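Long-range contacts in putative uncharacterized protein PH0242 (Pyrococcus horikoshii, PDB 3VU1), which is the C-terminal globular domain of an archaeal AglB protein of the oligosaccharyltransferase family and binds a calcium ion: residues A364-S372 and A442-S450; A387-L398 and I465-I476. One frame throughout, in Å; residues are numbered along the deposited sequence.

Contact 1 (A364-S372 and A442-S450); sequences AYIMREGES and AEMPKNAIS
Glu369 OE1 is gripped by two successive backbone N-H groups near the start of helix 448-460. Ser450 N reaches Glu369 OE1 at 3.0 Å on the syn lone pair, in an almost straight bond (167° at the hydrogen), while Ile449 N, 2.8 Å from the same oxygen, comes in nearly along the C-O axis and with a much more bent geometry. Glu369 OE2 takes the Ser450 OG hydroxyl at 2.5 Å, again on the syn side, so backbone and side chain of one serine straddle the carboxylate and fix its rotation. Glu369 gets there because a chi1 of 62° tucks CG between the two backbone branches and the chain beyond is extended. The N-terminal helix end would probably favour the charged carboxylate.

Two type II turns face each other here, Arg368 to Glu371 and Pro445 to Ala448, each with a positive-phi residue, Gly370 or Asn447, in its third position. Gly370 N donates to Met444 O at 2.9 Å, from above the carbonyl plane, and Met444 N returns a straighter bond of 3.2 Å to Glu371 O. These lead into the antiparallel pairing of Ser372 with Glu443, where strands 372-381 and 434-443 meet. On the buried side of the turns, Met367 and Met444 run alongside each other, pointing opposite ways, with Met367 CB 3.5 Å from Met444 CG. The twice-bent Met444 chain lays CE against the Glu369 backbone, while Met367 SD packs 3.6 Å from Ala442 CB.

Contact 2 (A387-L398 and I465-I476); sequences ADLYLRATFIYL and IIRGIRVEPVFI
With CG trans to the backbone N (chi1 -162°) and a bend at chi3, Arg392 brings its guanidinium alongside Glu472, whose extended chain starts with CG beside its own backbone N. Arg392 NH2 and Glu472 OE2 form a salt bridge of 3.2 Å; OE2 lies in the guanidinium plane, but NH2 stands above the carboxylate, the two planes being 70° apart. Val474 CG2 covers one guanidinium face, 3.5 Å from Arg392 CZ. A water donates to Glu472 OE2 and Arg392 O and accepts from Arg392 NE and Thr394 OG1, tying this polar group together, and Arg392 NH1 is bound to Ser81 O.

The backbones form an antiparallel ladder, the N-to-C directions of the two strand segments making 147°. A classic bulge interrupts it: Ile396 O accepts from both Arg467 N, at 2.9 Å, and Gly468 N, at 3.1 Å. On the opposite face of the sheet from Arg392, two CH-pi contacts join the same two strands. Leu389 CD1 sits over the Phe475 ring, 4.0 Å from its centroid, and Ile469 CG1 lies over Phe395, less centrally; Phe395 also meets Tyr452 and Leu456 of helix 448-460.

Contacts 1 and 2 lie about 11 Å apart, centre to centre, and interlock along the chain: 364-372, 387-398, 442-450 and 465-476 follow in that order, so their segments alternate. All four belong to the Peripheral 2 domain of the oligosaccharyltransferase family, and both contacts reach the same antiparallel sheet. Contact 2 is the pairing of its strands 385-401 and 464-487; contact 1 lies against that pair. Val471 joins them through probable backbone hydrogen bonds to Ala364 and Ile366, while Ile449 packs on Val471, Ala393 and Phe395. Helix 448-460 is followed, after a short connection, by strand 464-487, so the turns of contact 1 and the strand pair of contact 2 belong to one continuous piece of the fold.

Contact 1 (A364-S372 and A442-S450)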
# COMPACT_ATOMS: atom_id res chain seq x y z
N ALA A 364 4.73 13.34 17.40
CA ALA A 364 5.31 13.42 16.07
C ALA A 364 6.57 14.28 16.06
O ALA A 364 7.34 14.24 15.10
CB ALA A 364 4.29 13.96 15.08
N TYR A 365 6.74 15.10 17.09
CA TYR A 365 7.93 15.93 17.24
C TYR A 365 8.37 15.91 18.71
O TYR A 365 8.19 16.85 19.45
CB TYR A 365 7.71 17.33 16.71
CG TYR A 365 8.92 17.97 16.02
CD1 TYR A 365 8.82 18.42 14.71
CD2 TYR A 365 10.14 18.13 16.67
CE1 TYR A 365 9.88 19.02 14.07
CE2 TYR A 365 11.23 18.72 16.04
CZ TYR A 365 11.09 19.17 14.74
OH TYR A 365 12.14 19.77 14.06
N ILE A 366 8.95 14.79 19.08
CA ILE A 366 9.40 14.47 20.41
C ILE A 366 10.35 15.52 21.02
O ILE A 366 10.17 15.89 22.18
CB ILE A 366 9.92 13.00 20.39
CG1 ILE A 366 8.89 12.10 21.04
CG2 ILE A 366 11.20 12.77 21.14
CD1 ILE A 366 7.49 12.68 21.05
N MET A 367 11.33 16.00 20.26
CA MET A 367 12.31 16.97 20.76
C MET A 367 12.88 17.83 19.64
O MET A 367 13.03 17.35 18.50
CB MET A 367 13.49 16.28 21.42
CG MET A 367 13.18 15.30 22.54
SD MET A 367 14.72 14.53 23.09
CE MET A 367 15.30 15.74 24.27
N ARG A 368 13.20 19.09 19.95
CA ARG A 368 13.86 19.96 18.97
C ARG A 368 15.37 19.73 19.03
O ARG A 368 15.87 19.22 20.04
CB ARG A 368 13.51 21.44 19.16
CG ARG A 368 12.04 21.74 18.98
CD ARG A 368 11.78 23.24 18.98
NE ARG A 368 10.58 23.55 19.77
CZ ARG A 368 9.74 24.56 19.52
NH1 ARG A 368 9.94 25.39 18.49
NH2 ARG A 368 8.69 24.75 20.32
N GLU A 369 16.07 20.05 17.95
CA GLU A 369 17.52 19.78 17.90
C GLU A 369 18.20 20.59 19.01
O GLU A 369 17.80 21.74 19.27
CB GLU A 369 18.10 20.06 16.50
CG GLU A 369 17.99 21.49 15.99
CD GLU A 369 18.13 21.61 14.47
OE1 GLU A 369 18.42 20.61 13.78
OE2 GLU A 369 17.93 22.72 13.95
N GLY A 370 19.18 19.99 19.69
CA GLY A 370 19.80 20.63 20.85
C GLY A 370 19.24 20.27 22.22
O GLY A 370 19.99 20.22 23.19
N GLU A 371 17.93 20.01 22.32
CA GLU A 371 17.26 19.74 23.61
C GLU A 371 17.77 18.50 24.33
O GLU A 371 18.44 17.68 23.72
CB GLU A 371 15.76 19.65 23.43
CG GLU A 371 15.12 21.00 23.13
CD GLU A 371 13.65 20.91 22.73
OE1 GLU A 371 13.01 19.84 22.93
OE2 GLU A 371 13.14 21.93 22.21
N SER A 372 17.48 18.38 25.63
CA SER A 372 17.95 17.25 26.43
C SER A 372 16.92 16.88 27.46
O SER A 372 16.07 17.72 27.78
CB SER A 372 19.26 17.59 27.13
OG SER A 372 20.29 17.85 26.18
N ALA A 442 17.70 11.61 26.84
CA ALA A 442 17.67 11.86 25.40
C ALA A 442 18.40 13.13 24.98
O ALA A 442 18.13 14.21 25.50
CB ALA A 442 16.23 11.87 24.91
N GLU A 443 19.30 12.98 24.01
CA GLU A 443 20.08 14.10 23.49
C GLU A 443 19.81 14.32 21.98
O GLU A 443 20.17 13.50 21.14
CB GLU A 443 21.56 13.77 23.70
CG GLU A 443 22.47 14.85 24.27
CD GLU A 443 23.77 14.24 24.80
OE1 GLU A 443 24.01 14.27 26.04
OE2 GLU A 443 24.55 13.69 23.99
N MET A 444 19.19 15.44 21.63
CA MET A 444 19.10 15.82 20.23
C MET A 444 20.36 16.56 19.82
O MET A 444 20.67 17.62 20.38
CB MET A 444 17.88 16.72 19.97
CG MET A 444 16.55 15.99 19.79
SD MET A 444 16.38 15.13 18.22
CE MET A 444 16.18 16.45 17.02
N PRO A 445 21.10 16.03 18.83
CA PRO A 445 22.20 16.82 18.30
C PRO A 445 21.64 18.09 17.71
O PRO A 445 20.62 18.04 17.03
CB PRO A 445 22.75 15.95 17.17
CG PRO A 445 22.27 14.57 17.47
CD PRO A 445 20.94 14.74 18.15
N LYS A 446 22.25 19.23 17.98
CA LYS A 446 21.87 20.46 17.26
C LYS A 446 22.22 20.27 15.77
O LYS A 446 23.17 19.54 15.44
CB LYS A 446 22.49 21.72 17.92
CG LYS A 446 24.03 21.91 17.90
CD LYS A 446 24.90 20.64 18.09
CE LYS A 446 24.92 20.03 19.49
NZ LYS A 446 25.94 20.62 20.42
N ASN A 447 21.45 20.86 14.87
CA ASN A 447 21.69 20.68 13.42
C ASN A 447 21.23 19.35 12.78
O ASN A 447 21.37 19.18 11.56
CB ASN A 447 23.17 20.88 13.07
CG ASN A 447 23.74 22.14 13.64
OD1 ASN A 447 23.31 23.25 13.29
ND2 ASN A 447 24.72 21.99 14.54
N ALA A 448 20.70 18.40 13.57
CA ALA A 448 20.19 17.15 12.98
C ALA A 448 19.14 17.42 11.87
O ALA A 448 19.26 16.91 10.76
CB ALA A 448 19.64 16.24 14.05
N ILE A 449 18.17 18.26 12.19
CA ILE A 449 17.10 18.65 11.29
C ILE A 449 17.61 19.70 10.29
O ILE A 449 17.55 19.48 9.08
CB ILE A 449 15.87 19.16 12.11
CG1 ILE A 449 15.35 18.08 13.05
CG2 ILE A 449 14.76 19.70 11.23
CD1 ILE A 449 15.17 16.69 12.44
N SER A 450 18.11 20.82 10.80
CA SER A 450 18.54 21.95 9.96
C SER A 450 19.55 21.54 8.91
O SER A 450 19.51 22.01 7.76
CB SER A 450 19.17 23.03 10.83
OG SER A 450 18.19 23.64 11.63

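Contact 2 (A387-L398 and I465-I476)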
# COMPACT_ATOMS: atom_id res chain seq x y z
N ALA A 387 14.42 -4.77 21.88
CA ALA A 387 14.45 -3.61 20.99
C ALA A 387 15.61 -2.68 21.27
O ALA A 387 16.15 -2.65 22.36
CB ALA A 387 13.13 -2.85 21.09
N ASP A 388 15.98 -1.94 20.25
CA ASP A 388 16.77 -0.74 20.37
C ASP A 388 15.80 0.44 20.19
O ASP A 388 14.81 0.32 19.44
CB ASP A 388 17.87 -0.72 19.31
CG ASP A 388 18.92 -1.81 19.54
OD1 ASP A 388 19.79 -1.97 18.66
OD2 ASP A 388 18.86 -2.50 20.60
N LEU A 389 16.04 1.55 20.89
CA LEU A 389 15.20 2.73 20.76
C LEU A 389 15.96 3.84 20.05
O LEU A 389 17.03 4.22 20.50
CB LEU A 389 14.74 3.20 22.13
CG LEU A 389 14.05 4.56 22.26
CD1 LEU A 389 12.80 4.68 21.39
CD2 LEU A 389 13.75 4.88 23.74
N TYR A 390 15.42 4.36 18.96
CA TYR A 390 16.08 5.46 18.26
C TYR A 390 15.22 6.71 18.25
O TYR A 390 14.01 6.67 18.53
CB TYR A 390 16.36 5.11 16.80
CG TYR A 390 17.36 4.02 16.55
CD1 TYR A 390 17.02 2.68 16.74
CD2 TYR A 390 18.64 4.33 16.10
CE1 TYR A 390 17.94 1.67 16.50
CE2 TYR A 390 19.56 3.33 15.87
CZ TYR A 390 19.21 2.01 16.07
OH TYR A 390 20.12 1.02 15.83
N LEU A 391 15.86 7.83 17.89
CA LEU A 391 15.11 8.99 17.47
C LEU A 391 15.24 9.00 15.96
O LEU A 391 16.36 8.92 15.43
CB LEU A 391 15.66 10.29 18.07
CG LEU A 391 15.51 10.57 19.58
CD1 LEU A 391 15.89 12.02 19.83
CD2 LEU A 391 14.11 10.28 20.13
N ARG A 392 14.08 9.09 15.30
CA ARG A 392 14.01 8.99 13.85
C ARG A 392 13.44 10.25 13.26
O ARG A 392 12.44 10.76 13.76
CB ARG A 392 13.15 7.79 13.40
CG ARG A 392 13.42 7.39 11.95
CD ARG A 392 12.38 6.43 11.41
NE ARG A 392 11.03 6.96 11.59
CZ ARG A 392 9.93 6.23 11.65
NH1 ARG A 392 9.97 4.90 11.54
NH2 ARG A 392 8.78 6.83 11.84
N ALA A 393 14.06 10.74 12.20
CA ALA A 393 13.50 11.88 11.48
C ALA A 393 12.75 11.42 10.23
O ALA A 393 13.16 10.44 9.58
CB ALA A 393 14.60 12.87 11.10
N THR A 394 11.66 12.15 9.92
CA THR A 394 10.94 11.94 8.67
C THR A 394 10.68 13.30 8.07
O THR A 394 10.04 14.14 8.70
CB THR A 394 9.59 11.19 8.86
OG1 THR A 394 9.80 9.95 9.53
CG2 THR A 394 8.95 10.87 7.52
N PHE A 395 11.19 13.51 6.85
CA PHE A 395 10.89 14.70 6.05
C PHE A 395 9.94 14.33 4.92
O PHE A 395 10.28 13.52 4.04
CB PHE A 395 12.17 15.25 5.41
CG PHE A 395 13.06 15.99 6.36
CD1 PHE A 395 13.21 17.37 6.24
CD2 PHE A 395 13.78 15.32 7.34
CE1 PHE A 395 14.05 18.07 7.10
CE2 PHE A 395 14.61 16.01 8.21
CZ PHE A 395 14.75 17.39 8.09
N ILE A 396 8.76 14.91 4.92
CA ILE A 396 7.88 14.79 3.78
C ILE A 396 7.93 16.13 3.08
O ILE A 396 7.67 17.18 3.71
CB ILE A 396 6.43 14.45 4.18
CG1 ILE A 396 6.34 12.98 4.58
CG2 ILE A 396 5.49 14.72 3.01
CD1 ILE A 396 5.06 12.59 5.32
N TYR A 397 8.28 16.10 1.80
CA TYR A 397 8.37 17.33 1.03
C TYR A 397 7.97 17.17 -0.44
O TYR A 397 7.80 16.05 -0.93
CB TYR A 397 9.78 17.88 1.12
CG TYR A 397 10.87 16.92 0.67
CD1 TYR A 397 11.42 17.01 -0.62
CD2 TYR A 397 11.37 15.94 1.53
CE1 TYR A 397 12.42 16.17 -1.04
CE2 TYR A 397 12.38 15.09 1.11
CZ TYR A 397 12.90 15.21 -0.18
OH TYR A 397 13.91 14.38 -0.61
N LEU A 398 7.80 18.30 -1.12
CA LEU A 398 7.43 18.33 -2.53
C LEU A 398 8.56 18.87 -3.40
O LEU A 398 9.33 19.74 -2.97
CB LEU A 398 6.18 19.19 -2.73
CG LEU A 398 4.96 18.85 -1.88
CD1 LEU A 398 3.73 19.62 -2.36
CD2 LEU A 398 4.69 17.34 -1.85
N ILE A 465 9.13 22.45 -1.44
CA ILE A 465 8.14 22.84 -0.43
C ILE A 465 8.14 21.74 0.63
O ILE A 465 7.77 20.61 0.35
CB ILE A 465 6.73 22.97 -1.06
CG1 ILE A 465 6.76 23.80 -2.35
CG2 ILE A 465 5.72 23.58 -0.09
CD1 ILE A 465 5.45 23.81 -3.12
N ILE A 466 8.60 22.04 1.83
CA ILE A 466 8.58 21.07 2.93
C ILE A 466 7.16 21.03 3.46
O ILE A 466 6.56 22.06 3.67
CB ILE A 466 9.50 21.49 4.08
CG1 ILE A 466 10.92 21.87 3.58
CG2 ILE A 466 9.51 20.45 5.18
CD1 ILE A 466 11.93 20.76 3.43
N ARG A 467 6.61 19.84 3.66
CA ARG A 467 5.22 19.75 4.10
C ARG A 467 5.09 19.17 5.50
O ARG A 467 4.06 19.32 6.12
CB ARG A 467 4.40 18.94 3.10
CG ARG A 467 4.10 19.67 1.80
CD ARG A 467 2.66 20.13 1.82
NE ARG A 467 2.54 21.52 2.21
CZ ARG A 467 2.11 22.47 1.39
NH1 ARG A 467 1.72 22.19 0.15
NH2 ARG A 467 2.04 23.72 1.83
N GLY A 468 6.13 18.52 6.00
CA GLY A 468 6.09 18.00 7.36
C GLY A 468 7.47 17.51 7.74
O GLY A 468 8.20 17.04 6.89
N ILE A 469 7.82 17.64 9.01
CA ILE A 469 9.05 17.10 9.57
C ILE A 469 8.67 16.48 10.89
O ILE A 469 7.96 17.10 11.67
CB ILE A 469 10.10 18.21 9.82
CG1 ILE A 469 10.61 18.76 8.49
CG2 ILE A 469 11.26 17.68 10.64
CD1 ILE A 469 11.35 20.08 8.58
N ARG A 470 9.12 15.26 11.16
CA ARG A 470 8.78 14.59 12.40
C ARG A 470 10.02 14.10 13.09
O ARG A 470 11.01 13.73 12.43
CB ARG A 470 7.88 13.39 12.13
CG ARG A 470 6.61 13.78 11.42
CD ARG A 470 5.67 12.62 11.37
NE ARG A 470 4.39 13.06 10.87
CZ ARG A 470 3.24 12.53 11.24
NH1 ARG A 470 3.22 11.52 12.11
NH2 ARG A 470 2.12 13.02 10.73
N VAL A 471 9.96 14.07 14.41
CA VAL A 471 11.03 13.51 15.21
C VAL A 471 10.33 12.58 16.17
O VAL A 471 9.52 13.01 16.98
CB VAL A 471 11.84 14.59 15.95
CG1 VAL A 471 12.84 13.96 16.90
CG2 VAL A 471 12.53 15.48 14.93
N GLU A 472 10.64 11.29 16.05
CA GLU A 472 9.80 10.27 16.63
C GLU A 472 10.63 9.24 17.28
O GLU A 472 11.74 8.97 16.83
CB GLU A 472 8.96 9.60 15.55
CG GLU A 472 7.94 10.48 14.84
CD GLU A 472 7.14 9.70 13.82
OE1 GLU A 472 6.11 9.13 14.20
OE2 GLU A 472 7.55 9.66 12.64
N PRO A 473 10.12 8.66 18.37
CA PRO A 473 10.78 7.52 18.96
C PRO A 473 10.36 6.25 18.21
O PRO A 473 9.20 6.11 17.85
CB PRO A 473 10.25 7.53 20.38
CG PRO A 473 8.88 8.04 20.22
CD PRO A 473 8.99 9.11 19.18
N VAL A 474 11.32 5.37 17.95
CA VAL A 474 11.09 4.20 17.11
C VAL A 474 11.83 3.03 17.77
O VAL A 474 13.02 3.15 18.11
CB VAL A 474 11.60 4.43 15.65
CG1 VAL A 474 11.63 3.15 14.85
CG2 VAL A 474 10.73 5.45 14.94
N PHE A 475 11.11 1.92 17.95
CA PHE A 475 11.68 0.71 18.52
C PHE A 475 12.03 -0.26 17.42
O PHE A 475 11.15 -0.70 16.70
CB PHE A 475 10.69 0.07 19.48
CG PHE A 475 10.46 0.87 20.71
CD1 PHE A 475 9.55 1.93 20.72
CD2 PHE A 475 11.16 0.57 21.89
CE1 PHE A 475 9.33 2.68 21.88
CE2 PHE A 475 10.95 1.33 23.05
CZ PHE A 475 10.03 2.38 23.05
N ILE A 476 13.32 -0.57 17.27
CA ILE A 476 13.80 -1.50 16.24
C ILE A 476 14.08 -2.89 16.82
O ILE A 476 14.78 -3.02 17.80
CB ILE A 476 15.07 -0.98 15.52
CG1 ILE A 476 14.80 0.38 14.88
CG2 ILE A 476 15.54 -1.98 14.47
CD1 ILE A 476 13.57 0.42 14.02
O HOH W 1 10.12 9.87 12.13